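Local coordinates for protein peptidase S15/CocE/NonD (Thaumarchaeota archaeon SCGC AB-539-E09, PDB 4PF1) that probably hydrolyses peptides as a serine aminopeptidase of the S15 family, built on an alpha/beta hydrolase fold, at residues N59-L64 with H362-A367; V155-G160 with Y165-C170; S81-V86 with T93-R98. All blocks are in the same frame, centred on the assembly; numbering follows the deposited sequence.

Interaction 1: residues N59-L64 with H362-A367; sequences NTPIVL and HYLKDA
The pyrrolidine ring of Pro61 turns its CB–CG–CD rim to the last helical turn of 362-367, meeting Leu364 at one end and Lys365 at the other. Two aromatic rings of the helix take no part in this junction: the edge of His362 is set over one face of Tyr363, with His362 CD2 above the centre of that face, 3.7 Å from its plane, and Tyr363 CZ in the plane of the imidazole. At another point of the imidazole edge ND1 of His362 donates to Ala367 O at 2.8 Å. The acceptor sits only 1° out of the ring plane, and the N-H...O angle of 161° makes the bond fairly straight; the ring's rotation is thereby fixed by its own chain just past the helix.

Across the contact the evidence is purely apolar. Pro61 CB touches Leu364 CB at 3.6 Å, and both leucine methyls, CD1 and CD2, stand 4.1 Å from that same Pro61 CB. In fold terms, strand 60-67 belongs to the central sheet of the alpha/beta hydrolase domain, next to strands 100-105 and 154-160, and helix 347-365 packs over one face of the sheet here. Leu364 also reaches strand 154-160 through Arg154. Lys365 crosses the proline at about a right angle, with its CG 3.9 Å from Pro61 CD. After the helix Asp366 takes positive phi (60°), and its carboxylate forms a salt bridge with Arg154.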
loop_
_atom_site.group_PDB
_atom_site.type_symbol
_atom_site.label_atom_id
_atom_site.label_comp_id
_atom_site.label_asym_id
_atom_site.label_seq_id
_atom_site.Cartn_x
_atom_site.Cartn_y
_atom_site.Cartn_z
ATOM N N ASN A 59 15.682 -43.730 10.612
ATOM C CA ASN A 59 16.383 -43.436 11.873
ATOM C C ASN A 59 16.421 -41.908 12.170
ATOM O O ASN A 59 17.464 -41.374 12.559
ATOM C CB ASN A 59 17.805 -44.038 11.851
ATOM C CG ASN A 59 18.363 -44.363 13.214
ATOM O OD1 ASN A 59 17.716 -45.013 14.045
ATOM N ND2 ASN A 59 19.605 -43.972 13.447
ATOM N N THR A 60 15.276 -41.220 11.975
ATOM C CA THR A 60 15.157 -39.770 12.204
ATOM C C THR A 60 14.293 -39.498 13.469
ATOM O O THR A 60 13.371 -40.265 13.749
ATOM C CB THR A 60 14.609 -39.064 10.921
ATOM O OG1 THR A 60 14.791 -37.654 11.015
ATOM C CG2 THR A 60 13.148 -39.378 10.635
ATOM N N PRO A 61 14.562 -38.428 14.254
ATOM C CA PRO A 61 13.738 -38.190 15.456
ATOM C C PRO A 61 12.329 -37.669 15.149
ATOM O O PRO A 61 12.014 -37.342 13.998
ATOM C CB PRO A 61 14.548 -37.160 16.239
ATOM C CG PRO A 61 15.327 -36.436 15.219
ATOM C CD PRO A 61 15.645 -37.427 14.135
ATOM N N ILE A 62 11.486 -37.585 16.198
ATOM C CA ILE A 62 10.112 -37.083 16.112
ATOM C C ILE A 62 10.005 -35.738 16.843
ATOM O O ILE A 62 10.547 -35.583 17.938
ATOM C CB ILE A 62 9.104 -38.129 16.686
ATOM C CG1 ILE A 62 9.043 -39.402 15.802
ATOM C CG2 ILE A 62 7.692 -37.524 16.901
ATOM C CD1 ILE A 62 8.497 -40.654 16.528
ATOM N N VAL A 63 9.289 -34.779 16.244
ATOM C CA VAL A 63 9.021 -33.490 16.875
ATOM C C VAL A 63 7.479 -33.378 17.044
ATOM O O VAL A 63 6.744 -33.350 16.056
ATOM C CB VAL A 63 9.699 -32.289 16.143
ATOM C CG1 VAL A 63 9.238 -32.152 14.695
ATOM C CG2 VAL A 63 9.515 -30.988 16.914
ATOM N N LEU A 64 7.009 -33.464 18.303
ATOM C CA LEU A 64 5.589 -33.521 18.655
ATOM C C LEU A 64 5.027 -32.179 19.134
ATOM O O LEU A 64 5.638 -31.498 19.954
ATOM C CB LEU A 64 5.372 -34.605 19.752
ATOM C CG LEU A 64 3.970 -34.718 20.404
ATOM C CD1 LEU A 64 2.919 -35.197 19.408
ATOM C CD2 LEU A 64 4.002 -35.635 21.605
ATOM N N HIS A 362 21.492 -32.154 18.984
ATOM C CA HIS A 362 22.386 -32.746 19.977
ATOM C C HIS A 362 21.685 -33.846 20.796
ATOM O O HIS A 362 22.248 -34.924 20.954
ATOM C CB HIS A 362 22.985 -31.683 20.916
ATOM C CG HIS A 362 23.682 -32.277 22.106
ATOM N ND1 HIS A 362 24.824 -33.043 21.964
ATOM C CD2 HIS A 362 23.321 -32.270 23.410
ATOM C CE1 HIS A 362 25.137 -33.457 23.182
ATOM N NE2 HIS A 362 24.269 -33.007 24.087
ATOM N N TYR A 363 20.480 -33.569 21.322
ATOM C CA TYR A 363 19.760 -34.523 22.170
ATOM C C TYR A 363 19.006 -35.600 21.379
ATOM O O TYR A 363 18.671 -36.639 21.949
ATOM C CB TYR A 363 18.779 -33.790 23.106
ATOM C CG TYR A 363 19.450 -32.928 24.155
ATOM C CD1 TYR A 363 20.161 -33.500 25.207
ATOM C CD2 TYR A 363 19.338 -31.541 24.123
ATOM C CE1 TYR A 363 20.785 -32.712 26.174
ATOM C CE2 TYR A 363 19.949 -30.742 25.088
ATOM C CZ TYR A 363 20.665 -31.332 26.118
ATOM O OH TYR A 363 21.262 -30.552 27.081
ATOM N N LEU A 364 18.727 -35.364 20.086
ATOM C CA LEU A 364 17.944 -36.318 19.291
ATOM C C LEU A 364 18.767 -37.081 18.238
ATOM O O LEU A 364 18.299 -38.110 17.744
ATOM C CB LEU A 364 16.773 -35.605 18.600
ATOM C CG LEU A 364 15.752 -34.909 19.502
ATOM C CD1 LEU A 364 14.969 -33.882 18.723
ATOM C CD2 LEU A 364 14.811 -35.905 20.157
ATOM N N LYS A 365 19.963 -36.578 17.871
ATOM C CA LYS A 365 20.789 -37.226 16.845
ATOM C C LYS A 365 22.260 -37.389 17.278
ATOM O O LYS A 365 23.082 -37.822 16.470
ATOM C CB LYS A 365 20.712 -36.444 15.518
ATOM C CG LYS A 365 19.474 -36.764 14.688
ATOM C CD LYS A 365 19.679 -36.433 13.217
ATOM C CE LYS A 365 19.117 -35.083 12.840
ATOM N NZ LYS A 365 19.134 -34.871 11.369
ATOM N N ASP A 366 22.578 -37.067 18.557
ATOM C CA ASP A 366 23.932 -37.142 19.147
ATOM C C ASP A 366 24.939 -36.221 18.402
ATOM O O ASP A 366 26.145 -36.496 18.377
ATOM C CB ASP A 366 24.444 -38.602 19.224
ATOM C CG ASP A 366 23.637 -39.501 20.151
ATOM O OD1 ASP A 366 23.121 -38.994 21.174
ATOM O OD2 ASP A 366 23.561 -40.718 19.878
ATOM N N ALA A 367 24.433 -35.104 17.846
ATOM C CA ALA A 367 25.221 -34.092 17.144
ATOM C C ALA A 367 26.079 -33.292 18.152
ATOM O O ALA A 367 25.743 -33.283 19.341
ATOM C CB ALA A 367 24.291 -33.157 16.378
#

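Interaction 2: residues V155-G160 with Y165-C170; sequences VAAIGG and YTTLMC
Thr167 faces Ala157, Ile158 and Gly159 across a sharp reversal between strand 154-160 and helix 162-169, the first two elements of a beta-alpha-beta unit completed by strand 178-184. This strand-turn-helix reversal is consistent with the nucleophile elbow of the alpha/beta hydrolase fold, with Ser161, the probable nucleophile, at the turn. The short axes of strand 155-160 and helix 165-169 run nearly antiparallel, at 155°, and approach to 7.3 Å.

From CB, which points at the strand, Thr167 forks into two branches that meet successive peptide groups. CG2 extends anti to the backbone N and rests on Ala157 O at 3.3 Å, with the alanine methyl CB farther off at 4.2 Å. OG1 lies on the other branch, beside the backbone N (chi1 -68°), and comes 3.3 Å from Ile158 C. These are van der Waals contacts: the hydroxyl is hydrogen-bonded to Glu163 O, one turn back in its own helix, while Ile158 O is bonded to Thr65 OG1. OG1 is also 3.6 Å from Gly159 N. That glycine has a phi of 156°, a conformation readily available only without a side chain, and the absence of a CB lets the threonine sit close against the strand.

One turn later Cys170 extends the seam. Its backbone N is bonded to Thr167 O at 3.2 Å, and its side chain turns back to the strand, where Ala157 also touches Val181 of the next strand; here Cys170 SG stands 3.7 Å from Ala157 CB.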
loop_
_atom_site.group_PDB
_atom_site.type_symbol
_atom_site.label_atom_id
_atom_site.label_comp_id
_atom_site.label_asym_id
_atom_site.label_seq_id
_atom_site.Cartn_x
_atom_site.Cartn_y
_atom_site.Cartn_z
ATOM N N VAL A 155 12.125 -38.498 20.868
ATOM C CA VAL A 155 11.055 -37.516 20.658
ATOM C C VAL A 155 11.373 -36.200 21.381
ATOM O O VAL A 155 11.950 -36.207 22.471
ATOM C CB VAL A 155 9.670 -38.089 21.126
ATOM C CG1 VAL A 155 8.544 -37.062 20.964
ATOM C CG2 VAL A 155 9.318 -39.381 20.391
ATOM N N ALA A 156 10.973 -35.073 20.768
ATOM C CA ALA A 156 11.048 -33.744 21.362
ATOM C C ALA A 156 9.699 -33.063 21.220
ATOM O O ALA A 156 9.010 -33.282 20.223
ATOM C CB ALA A 156 12.129 -32.916 20.695
ATOM N N ALA A 157 9.298 -32.277 22.225
ATOM C CA ALA A 157 8.032 -31.556 22.183
ATOM C C ALA A 157 8.281 -30.059 22.062
ATOM O O ALA A 157 9.067 -29.502 22.831
ATOM C CB ALA A 157 7.205 -31.861 23.422
ATOM N N ILE A 158 7.677 -29.420 21.045
ATOM C CA ILE A 158 7.819 -27.981 20.809
ATOM C C ILE A 158 6.429 -27.368 20.559
ATOM O O ILE A 158 5.488 -28.090 20.210
ATOM C CB ILE A 158 8.834 -27.652 19.654
ATOM C CG1 ILE A 158 8.206 -27.834 18.247
ATOM C CG2 ILE A 158 10.158 -28.436 19.807
ATOM C CD1 ILE A 158 9.026 -27.222 17.076
ATOM N N GLY A 159 6.315 -26.057 20.756
ATOM C CA GLY A 159 5.058 -25.345 20.568
ATOM C C GLY A 159 4.962 -24.057 21.353
ATOM O O GLY A 159 5.671 -23.873 22.344
ATOM N N GLY A 160 4.076 -23.173 20.906
ATOM C CA GLY A 160 3.846 -21.882 21.541
ATOM C C GLY A 160 2.449 -21.708 22.102
ATOM O O GLY A 160 1.503 -22.338 21.620
ATOM N N TYR A 165 2.008 -24.746 26.627
ATOM C CA TYR A 165 1.461 -25.300 27.868
ATOM C C TYR A 165 1.474 -26.831 27.789
ATOM O O TYR A 165 1.881 -27.482 28.748
ATOM C CB TYR A 165 0.029 -24.761 28.118
ATOM C CG TYR A 165 -0.764 -25.521 29.162
ATOM C CD1 TYR A 165 -0.656 -25.208 30.512
ATOM C CD2 TYR A 165 -1.660 -26.522 28.792
ATOM C CE1 TYR A 165 -1.389 -25.901 31.476
ATOM C CE2 TYR A 165 -2.385 -27.233 29.750
ATOM C CZ TYR A 165 -2.256 -26.908 31.090
ATOM O OH TYR A 165 -2.987 -27.575 32.041
ATOM N N THR A 166 1.057 -27.401 26.633
ATOM C CA THR A 166 1.046 -28.859 26.444
ATOM C C THR A 166 2.478 -29.399 26.404
ATOM O O THR A 166 2.713 -30.497 26.896
ATOM C CB THR A 166 0.245 -29.274 25.203
ATOM O OG1 THR A 166 0.841 -28.714 24.039
ATOM C CG2 THR A 166 -1.227 -28.885 25.293
ATOM N N THR A 167 3.440 -28.599 25.869
ATOM C CA THR A 167 4.871 -28.940 25.819
ATOM C C THR A 167 5.413 -29.089 27.258
ATOM O O THR A 167 6.150 -30.036 27.542
ATOM C CB THR A 167 5.641 -27.870 25.005
ATOM O OG1 THR A 167 5.247 -27.946 23.633
ATOM C CG2 THR A 167 7.156 -28.015 25.110
ATOM N N LEU A 168 5.024 -28.165 28.164
ATOM C CA LEU A 168 5.427 -28.210 29.572
ATOM C C LEU A 168 4.866 -29.453 30.268
ATOM O O LEU A 168 5.546 -30.045 31.110
ATOM C CB LEU A 168 4.963 -26.948 30.320
ATOM C CG LEU A 168 5.600 -25.620 29.912
ATOM C CD1 LEU A 168 4.851 -24.462 30.534
ATOM C CD2 LEU A 168 7.082 -25.566 30.295
ATOM N N MET A 169 3.631 -29.858 29.899
ATOM C CA MET A 169 2.969 -31.030 30.480
ATOM C C MET A 169 3.660 -32.348 30.065
ATOM O O MET A 169 3.503 -33.352 30.757
ATOM C CB MET A 169 1.480 -31.056 30.108
ATOM C CG MET A 169 0.639 -30.060 30.902
ATOM S SD MET A 169 0.497 -30.508 32.652
ATOM C CE MET A 169 -0.536 -29.235 33.220
ATOM N N CYS A 170 4.468 -32.328 28.973
ATOM C CA CYS A 170 5.233 -33.497 28.503
ATOM C C CYS A 170 6.349 -33.855 29.501
ATOM O O CYS A 170 6.780 -35.010 29.550
ATOM C CB CYS A 170 5.810 -33.249 27.110
ATOM S SG CYS A 170 4.569 -32.943 25.824
#

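Interaction 3: residues S81-V86 with T93-R98; sequences SSLSMV and TTSAAR
Ser95 OG presses against the side chain of Leu83, 3.4 Å from its CG and 3.5 Å from its CD2, with Leu83 CB at 4.1 Å. A chi1 of 176° puts the serine OG anti to the backbone N, where it meets these leucine atoms. Ser84 lies at the margin, where its backbone N is 3.8 Å from Ser95 OG.

Behind these contacts, Leu83 N is held by Asp31 OD1. Ser82 OG and Ser84 OG share a hydrogen bond of 2.7 Å. The short helix 83-86 is weakly bonded: Val86 N reaches Ser82 O at a long 3.5 Å. On the other side, helix 92-96 ends in a Schellman motif: Arg98 has positive phi (65°), and one of the two bonds back into the last turn runs from Arg98 N to Ser95 O, 3.1 Å. Leu83 itself packs on Tyr32, Leu52 and Pro54, so the contact joins two short helices beside strand 32-40, at the edge of the central sheet, and strand 46-54 next to it. Farther out, Ser82 and Met85 pack on Glu514 of a second subunit and Ser84 on Pro516 of that subunit, while Ser81 touches Gly227 of a third.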
loop_
_atom_site.group_PDB
_atom_site.type_symbol
_atom_site.label_atom_id
_atom_site.label_comp_id
_atom_site.label_asym_id
_atom_site.label_seq_id
_atom_site.Cartn_x
_atom_site.Cartn_y
_atom_site.Cartn_z
ATOM N N SER A 81 2.178 -30.238 -1.953
ATOM C CA SER A 81 2.803 -31.542 -2.151
ATOM C C SER A 81 4.188 -31.561 -1.492
ATOM O O SER A 81 4.843 -32.606 -1.446
ATOM C CB SER A 81 2.920 -31.847 -3.642
ATOM O OG SER A 81 3.626 -30.826 -4.328
ATOM N N SER A 82 4.621 -30.397 -0.969
ATOM C CA SER A 82 5.919 -30.214 -0.322
ATOM C C SER A 82 5.762 -30.126 1.199
ATOM O O SER A 82 4.903 -29.386 1.687
ATOM C CB SER A 82 6.602 -28.959 -0.861
ATOM O OG SER A 82 7.857 -28.724 -0.247
ATOM N N LEU A 83 6.606 -30.873 1.945
ATOM C CA LEU A 83 6.590 -30.902 3.415
ATOM C C LEU A 83 6.912 -29.522 4.006
ATOM O O LEU A 83 6.302 -29.122 4.999
ATOM C CB LEU A 83 7.580 -31.964 3.951
ATOM C CG LEU A 83 7.696 -32.093 5.489
ATOM C CD1 LEU A 83 6.379 -32.551 6.123
ATOM C CD2 LEU A 83 8.833 -33.016 5.874
ATOM N N SER A 84 7.835 -28.786 3.364
ATOM C CA SER A 84 8.257 -27.448 3.778
ATOM C C SER A 84 7.098 -26.429 3.780
ATOM O O SER A 84 7.155 -25.448 4.522
ATOM C CB SER A 84 9.361 -26.946 2.851
ATOM O OG SER A 84 8.924 -26.926 1.502
ATOM N N MET A 85 6.064 -26.661 2.945
ATOM C CA MET A 85 4.936 -25.741 2.761
ATOM C C MET A 85 3.696 -26.070 3.617
ATOM O O MET A 85 2.847 -25.194 3.793
ATOM C CB MET A 85 4.522 -25.704 1.281
ATOM C CG MET A 85 5.597 -25.171 0.351
ATOM S SD MET A 85 5.862 -23.389 0.512
ATOM C CE MET A 85 4.348 -22.750 -0.236
ATOM N N VAL A 86 3.565 -27.319 4.111
ATOM C CA VAL A 86 2.379 -27.732 4.881
ATOM C C VAL A 86 2.535 -27.471 6.393
ATOM O O VAL A 86 1.533 -27.287 7.085
ATOM C CB VAL A 86 1.967 -29.212 4.622
ATOM C CG1 VAL A 86 1.421 -29.394 3.209
ATOM C CG2 VAL A 86 3.119 -30.183 4.895
ATOM N N THR A 93 13.038 -25.535 10.520
ATOM C CA THR A 93 14.340 -26.182 10.714
ATOM C C THR A 93 14.199 -27.708 10.898
ATOM O O THR A 93 15.057 -28.446 10.412
ATOM C CB THR A 93 15.118 -25.536 11.867
ATOM O OG1 THR A 93 14.452 -25.793 13.102
ATOM C CG2 THR A 93 15.311 -24.048 11.676
ATOM N N THR A 94 13.113 -28.181 11.562
ATOM C CA THR A 94 12.887 -29.624 11.779
ATOM C C THR A 94 12.497 -30.317 10.470
ATOM O O THR A 94 12.863 -31.475 10.263
ATOM C CB THR A 94 11.835 -29.883 12.869
ATOM O OG1 THR A 94 10.599 -29.279 12.497
ATOM C CG2 THR A 94 12.279 -29.405 14.243
ATOM N N SER A 95 11.747 -29.610 9.593
ATOM C CA SER A 95 11.349 -30.122 8.280
ATOM C C SER A 95 12.563 -30.218 7.356
ATOM O O SER A 95 12.705 -31.215 6.645
ATOM C CB SER A 95 10.274 -29.237 7.655
ATOM O OG SER A 95 9.942 -29.681 6.349
ATOM N N ALA A 96 13.447 -29.189 7.382
ATOM C CA ALA A 96 14.674 -29.157 6.574
ATOM C C ALA A 96 15.656 -30.253 7.019
ATOM O O ALA A 96 16.356 -30.823 6.179
ATOM C CB ALA A 96 15.334 -27.788 6.672
ATOM N N ALA A 97 15.663 -30.577 8.337
ATOM C CA ALA A 97 16.500 -31.632 8.925
ATOM C C ALA A 97 15.881 -33.026 8.692
ATOM O O ALA A 97 16.492 -34.040 9.037
ATOM C CB ALA A 97 16.680 -31.381 10.416
ATOM N N ARG A 98 14.664 -33.059 8.098
ATOM C CA ARG A 98 13.897 -34.262 7.749
ATOM C C ARG A 98 13.472 -35.070 8.998
ATOM O O ARG A 98 13.501 -36.305 8.993
ATOM C CB ARG A 98 14.643 -35.137 6.720
ATOM C CG ARG A 98 14.946 -34.389 5.419
ATOM C CD ARG A 98 15.766 -35.213 4.450
ATOM N NE ARG A 98 14.962 -36.243 3.794
ATOM C CZ ARG A 98 15.290 -37.531 3.750
ATOM N NH1 ARG A 98 14.502 -38.401 3.133
ATOM N NH2 ARG A 98 16.413 -37.957 4.315
#

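Interactions 1 and 2, with centres about 15 Å apart, share the central sheet. Leu64 N lies 2.8 Å from Ala156 O, a probable hydrogen bond between their strands. A second probable one joins Ala156 N to Ile62 O at 2.9 Å, and Leu364 CD1 packs on Ala156 CB at 3.6 Å. Interaction 3 lies about 15 Å from interaction 1, centre to centre, and joins it through a probable hydrogen bond from Thr60 OG1 to Arg98 O (2.8 Å). Interactions 2 and 3 do not touch; their nearest atoms are about 5 Å apart. Both are nested within the chain loop that interaction 1 closes. Gly159 of interaction 2 lies near, without touching, the likely Ser161-His328-Asp295 triad; strand 154-160 leads directly into Ser161.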